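Local coordinates for protein PaaA (Enterobacter agglomerans, PDB 5FF5) that probably activates its precursor peptide by adenylation, as E1-like enzymes do, on the way to the bicyclic core of pantocin A, at residues F93-V103 / H122-Q132. Sequence-based numbering, arbitrary orientation.
Sequences FFSKVLSGEEV and HPFVYQERLKQ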
loop_
_atom_site.group_PDB
_atom_site.type_symbol
_atom_site.label_atom_id
_atom_site.label_comp_id
_atom_site.label_asym_id
_atom_site.label_seq_id
_atom_site.Cartn_x
_atom_site.Cartn_y
_atom_site.Cartn_z
ATOM N N PHE A 93 -29.619 14.979 1.080
ATOM C CA PHE A 93 -28.968 14.446 2.274
ATOM C C PHE A 93 -27.675 15.152 2.630
ATOM O O PHE A 93 -26.706 15.118 1.876
ATOM C CB PHE A 93 -28.681 12.958 2.081
ATOM C CG PHE A 93 -27.905 12.329 3.211
ATOM C CD1 PHE A 93 -28.551 11.567 4.166
ATOM C CD2 PHE A 93 -26.525 12.481 3.309
ATOM C CE1 PHE A 93 -27.842 10.976 5.190
ATOM C CE2 PHE A 93 -25.821 11.894 4.347
ATOM C CZ PHE A 93 -26.481 11.138 5.279
ATOM N N PHE A 94 -27.630 15.718 3.829
ATOM C CA PHE A 94 -26.426 16.379 4.287
ATOM C C PHE A 94 -25.928 15.690 5.541
ATOM O O PHE A 94 -26.718 15.157 6.297
ATOM C CB PHE A 94 -26.706 17.852 4.534
ATOM C CG PHE A 94 -27.299 18.559 3.350
ATOM C CD1 PHE A 94 -26.509 19.355 2.530
ATOM C CD2 PHE A 94 -28.648 18.424 3.049
ATOM C CE1 PHE A 94 -27.055 20.012 1.432
ATOM C CE2 PHE A 94 -29.201 19.074 1.951
ATOM C CZ PHE A 94 -28.398 19.869 1.143
ATOM N N SER A 95 -24.621 15.671 5.761
ATOM C CA SER A 95 -24.102 14.972 6.920
ATOM C C SER A 95 -24.009 15.912 8.113
ATOM O O SER A 95 -23.548 17.043 7.981
ATOM C CB SER A 95 -22.735 14.375 6.619
ATOM O OG SER A 95 -22.273 13.641 7.729
ATOM N N LYS A 96 -24.432 15.437 9.283
ATOM C CA LYS A 96 -24.316 16.252 10.486
ATOM C C LYS A 96 -23.070 15.878 11.270
ATOM O O LYS A 96 -22.764 16.500 12.280
ATOM C CB LYS A 96 -25.537 16.101 11.385
ATOM C CG LYS A 96 -26.838 15.925 10.674
ATOM C CD LYS A 96 -27.982 15.910 11.668
ATOM C CE LYS A 96 -29.294 15.673 10.943
ATOM N NZ LYS A 96 -30.449 15.678 11.879
ATOM N N VAL A 97 -22.310 14.923 10.752
ATOM C CA VAL A 97 -21.132 14.420 11.445
ATOM C C VAL A 97 -19.862 14.945 10.815
ATOM O O VAL A 97 -18.981 15.448 11.496
ATOM C CB VAL A 97 -21.103 12.872 11.427
ATOM C CG1 VAL A 97 -19.808 12.347 11.958
ATOM C CG2 VAL A 97 -22.288 12.296 12.172
ATOM N N LEU A 98 -19.787 14.857 9.498
ATOM C CA LEU A 98 -18.589 15.231 8.769
ATOM C C LEU A 98 -18.558 16.727 8.439
ATOM O O LEU A 98 -19.598 17.350 8.208
ATOM C CB LEU A 98 -18.515 14.394 7.495
ATOM C CG LEU A 98 -18.461 12.889 7.775
ATOM C CD1 LEU A 98 -18.748 12.067 6.538
ATOM C CD2 LEU A 98 -17.091 12.541 8.340
ATOM N N SER A 99 -17.363 17.305 8.389
ATOM C CA SER A 99 -17.236 18.729 8.092
ATOM C C SER A 99 -17.169 18.967 6.596
ATOM O O SER A 99 -17.142 18.024 5.812
ATOM C CB SER A 99 -15.986 19.298 8.740
ATOM O OG SER A 99 -14.843 18.667 8.202
ATOM N N GLY A 100 -17.085 20.232 6.206
ATOM C CA GLY A 100 -16.878 20.572 4.817
ATOM C C GLY A 100 -15.525 20.037 4.365
ATOM O O GLY A 100 -15.400 19.482 3.259
ATOM N N GLU A 101 -14.504 20.188 5.206
ATOM C CA GLU A 101 -13.187 19.716 4.814
ATOM C C GLU A 101 -13.123 18.197 4.666
ATOM O O GLU A 101 -12.458 17.689 3.771
ATOM C CB GLU A 101 -12.095 20.170 5.772
ATOM C CG GLU A 101 -10.803 19.520 5.357
ATOM C CD GLU A 101 -9.864 19.239 6.481
ATOM O OE1 GLU A 101 -10.032 19.847 7.561
ATOM O OE2 GLU A 101 -9.012 18.337 6.306
ATOM N N GLU A 102 -13.739 17.456 5.573
ATOM C CA GLU A 102 -13.575 16.003 5.531
ATOM C C GLU A 102 -14.149 15.411 4.231
ATOM O O GLU A 102 -13.471 14.634 3.536
ATOM C CB GLU A 102 -14.214 15.374 6.765
ATOM C CG GLU A 102 -13.389 15.636 8.003
ATOM C CD GLU A 102 -14.119 15.324 9.291
ATOM O OE1 GLU A 102 -13.472 14.754 10.205
ATOM O OE2 GLU A 102 -15.310 15.717 9.404
ATOM N N VAL A 103 -15.373 15.829 3.899
ATOM C CA VAL A 103 -16.101 15.383 2.713
ATOM C C VAL A 103 -15.278 15.656 1.470
ATOM O O VAL A 103 -15.371 14.943 0.469
ATOM C CB VAL A 103 -17.487 16.085 2.629
ATOM C CG1 VAL A 103 -17.928 16.296 1.223
ATOM C CG2 VAL A 103 -18.524 15.277 3.381
ATOM N N HIS A 122 -26.408 5.820 2.364
ATOM C CA HIS A 122 -25.891 6.969 1.672
ATOM C C HIS A 122 -24.399 6.912 1.891
ATOM O O HIS A 122 -23.957 6.497 2.952
ATOM C CB HIS A 122 -26.504 8.259 2.197
ATOM C CG HIS A 122 -26.080 9.471 1.431
ATOM N ND1 HIS A 122 -24.806 9.985 1.498
ATOM C CD2 HIS A 122 -26.754 10.252 0.557
ATOM C CE1 HIS A 122 -24.715 11.042 0.711
ATOM N NE2 HIS A 122 -25.887 11.227 0.129
ATOM N N PRO A 123 -23.615 7.305 0.884
ATOM C CA PRO A 123 -22.153 7.210 0.924
ATOM C C PRO A 123 -21.542 7.918 2.114
ATOM O O PRO A 123 -20.542 7.449 2.647
ATOM C CB PRO A 123 -21.725 7.889 -0.372
ATOM C CG PRO A 123 -22.861 7.646 -1.271
ATOM C CD PRO A 123 -24.082 7.810 -0.410
ATOM N N PHE A 124 -22.147 9.013 2.539
ATOM C CA PHE A 124 -21.616 9.736 3.667
ATOM C C PHE A 124 -21.717 8.871 4.917
ATOM O O PHE A 124 -20.824 8.907 5.765
ATOM C CB PHE A 124 -22.363 11.052 3.870
ATOM C CG PHE A 124 -21.979 12.131 2.896
ATOM C CD1 PHE A 124 -20.937 11.950 2.011
ATOM C CD2 PHE A 124 -22.662 13.337 2.880
ATOM C CE1 PHE A 124 -20.593 12.949 1.126
ATOM C CE2 PHE A 124 -22.318 14.338 2.005
ATOM C CZ PHE A 124 -21.281 14.140 1.126
ATOM N N VAL A 125 -22.775 8.067 5.017
ATOM C CA VAL A 125 -22.988 7.268 6.205
ATOM C C VAL A 125 -21.799 6.372 6.459
ATOM O O VAL A 125 -21.345 6.266 7.587
ATOM C CB VAL A 125 -24.259 6.422 6.108
ATOM C CG1 VAL A 125 -24.137 5.192 6.943
ATOM C CG2 VAL A 125 -25.461 7.218 6.535
ATOM N N TYR A 126 -21.221 5.807 5.411
ATOM C CA TYR A 126 -20.091 4.906 5.621
ATOM C C TYR A 126 -18.913 5.616 6.279
ATOM O O TYR A 126 -18.324 5.091 7.227
ATOM C CB TYR A 126 -19.648 4.271 4.304
ATOM C CG TYR A 126 -20.650 3.305 3.750
ATOM C CD1 TYR A 126 -20.981 2.159 4.438
ATOM C CD2 TYR A 126 -21.275 3.543 2.541
ATOM C CE1 TYR A 126 -21.909 1.271 3.942
ATOM C CE2 TYR A 126 -22.210 2.658 2.029
ATOM C CZ TYR A 126 -22.519 1.522 2.736
ATOM O OH TYR A 126 -23.445 0.629 2.242
ATOM N N GLN A 127 -18.597 6.811 5.790
ATOM C CA GLN A 127 -17.499 7.616 6.313
ATOM C C GLN A 127 -17.788 8.031 7.751
ATOM O O GLN A 127 -16.885 8.132 8.569
ATOM C CB GLN A 127 -17.275 8.859 5.448
ATOM C CG GLN A 127 -15.992 9.602 5.741
ATOM C CD GLN A 127 -14.781 8.755 5.458
ATOM O OE1 GLN A 127 -14.683 8.155 4.399
ATOM N NE2 GLN A 127 -13.857 8.688 6.403
ATOM N N GLU A 128 -19.059 8.285 8.044
ATOM C CA GLU A 128 -19.489 8.616 9.392
ATOM C C GLU A 128 -19.147 7.470 10.342
ATOM O O GLU A 128 -18.685 7.689 11.458
ATOM C CB GLU A 128 -20.987 8.901 9.405
ATOM C CG GLU A 128 -21.338 10.271 8.904
ATOM C CD GLU A 128 -22.826 10.501 8.878
ATOM O OE1 GLU A 128 -23.567 9.596 9.335
ATOM O OE2 GLU A 128 -23.247 11.589 8.413
ATOM N N ARG A 129 -19.354 6.246 9.864
ATOM C CA ARG A 129 -19.072 5.047 10.616
ATOM C C ARG A 129 -17.569 4.923 10.903
ATOM O O ARG A 129 -17.149 4.240 11.836
ATOM C CB ARG A 129 -19.580 3.823 9.843
ATOM C CG ARG A 129 -21.062 3.569 10.027
ATOM C CD ARG A 129 -21.619 2.484 9.112
ATOM N NE ARG A 129 -23.087 2.469 9.123
ATOM C CZ ARG A 129 -23.831 1.564 8.494
ATOM N NH1 ARG A 129 -23.249 0.604 7.813
ATOM N NH2 ARG A 129 -25.149 1.594 8.567
ATOM N N LEU A 130 -16.759 5.599 10.103
ATOM C CA LEU A 130 -15.331 5.619 10.337
ATOM C C LEU A 130 -14.996 6.695 11.353
ATOM O O LEU A 130 -14.151 6.487 12.206
ATOM C CB LEU A 130 -14.548 5.852 9.036
ATOM C CG LEU A 130 -14.468 4.743 7.985
ATOM C CD1 LEU A 130 -13.653 5.204 6.787
ATOM C CD2 LEU A 130 -13.909 3.438 8.585
ATOM N N LYS A 131 -15.628 7.859 11.257
ATOM C CA LYS A 131 -15.274 8.924 12.173
ATOM C C LYS A 131 -15.700 8.558 13.584
ATOM O O LYS A 131 -15.106 8.997 14.580
ATOM C CB LYS A 131 -15.886 10.267 11.765
ATOM C CG LYS A 131 -15.432 11.374 12.723
ATOM C CD LYS A 131 -15.702 12.796 12.289
ATOM C CE LYS A 131 -14.762 13.713 13.066
ATOM N NZ LYS A 131 -14.681 15.120 12.587
ATOM N N GLN A 132 -16.717 7.721 13.679
ATOM C CA GLN A 132 -17.212 7.354 14.981
ATOM C C GLN A 132 -16.388 6.227 15.611
ATOM O O GLN A 132 -16.569 5.911 16.789
ATOM C CB GLN A 132 -18.683 6.998 14.867
ATOM C CG GLN A 132 -19.499 8.254 14.781
ATOM C CD GLN A 132 -20.733 8.105 13.931
ATOM O OE1 GLN A 132 -20.947 7.076 13.286
ATOM N NE2 GLN A 132 -21.557 9.138 13.918
HETATM O O HOH W 1 -26.296 12.487 9.495
#
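Phe93 lays its ring against the imidazole of His122 in a face-to-face stack, centroids 4.0 Å apart and planes 19° from parallel, where a connector, extended at Phe93-Ser95 and then turned, packs against helix 123-131 of the E1-like (ThiF-family) fold before entering helix 100-105 through a capping box. His122 suits this place twice over: its face takes the phenyl ring, and as N-cap residue it accepts the Phe124 amide N at ND1, nearly in the ring plane, at 3.0 Å.

Close packing continues along the helix. Phe93 CE2 reaches Phe124 CB at 3.6 Å, and buried Leu98 lowers CD1 onto Gln127 CB at 3.7 Å. The aliphatic stem of Gln127 supplies that apolar surface, and its amide turns away to Gln109 and the carbonyl of Ser154. Phe124 offers a ring face to Val103 CG2, a CH-pi contact. A chi1 of -177° sets Ser95 OG beside its carbonyl carbon, where one small hydroxyl can donate to Glu128 OE2 and accept from the amides of Val97 and Leu98, an ST turn and ST motif.

Looser packing marks the other flank, where Val97 CG2 meets exposed Gln132 NE2 at 3.7 Å and a water bridges Lys96 N and Glu128 OE2 only weakly.

At the start of helix 100-105, by contrast, buried Glu102 completes the capping box: Ser99 OG accepts from Glu102 N, Glu102 OE2 from Ser99 N, and Glu102 OE1 takes extended Lys131 through NZ on its syn side, a 2.7 Å salt bridge.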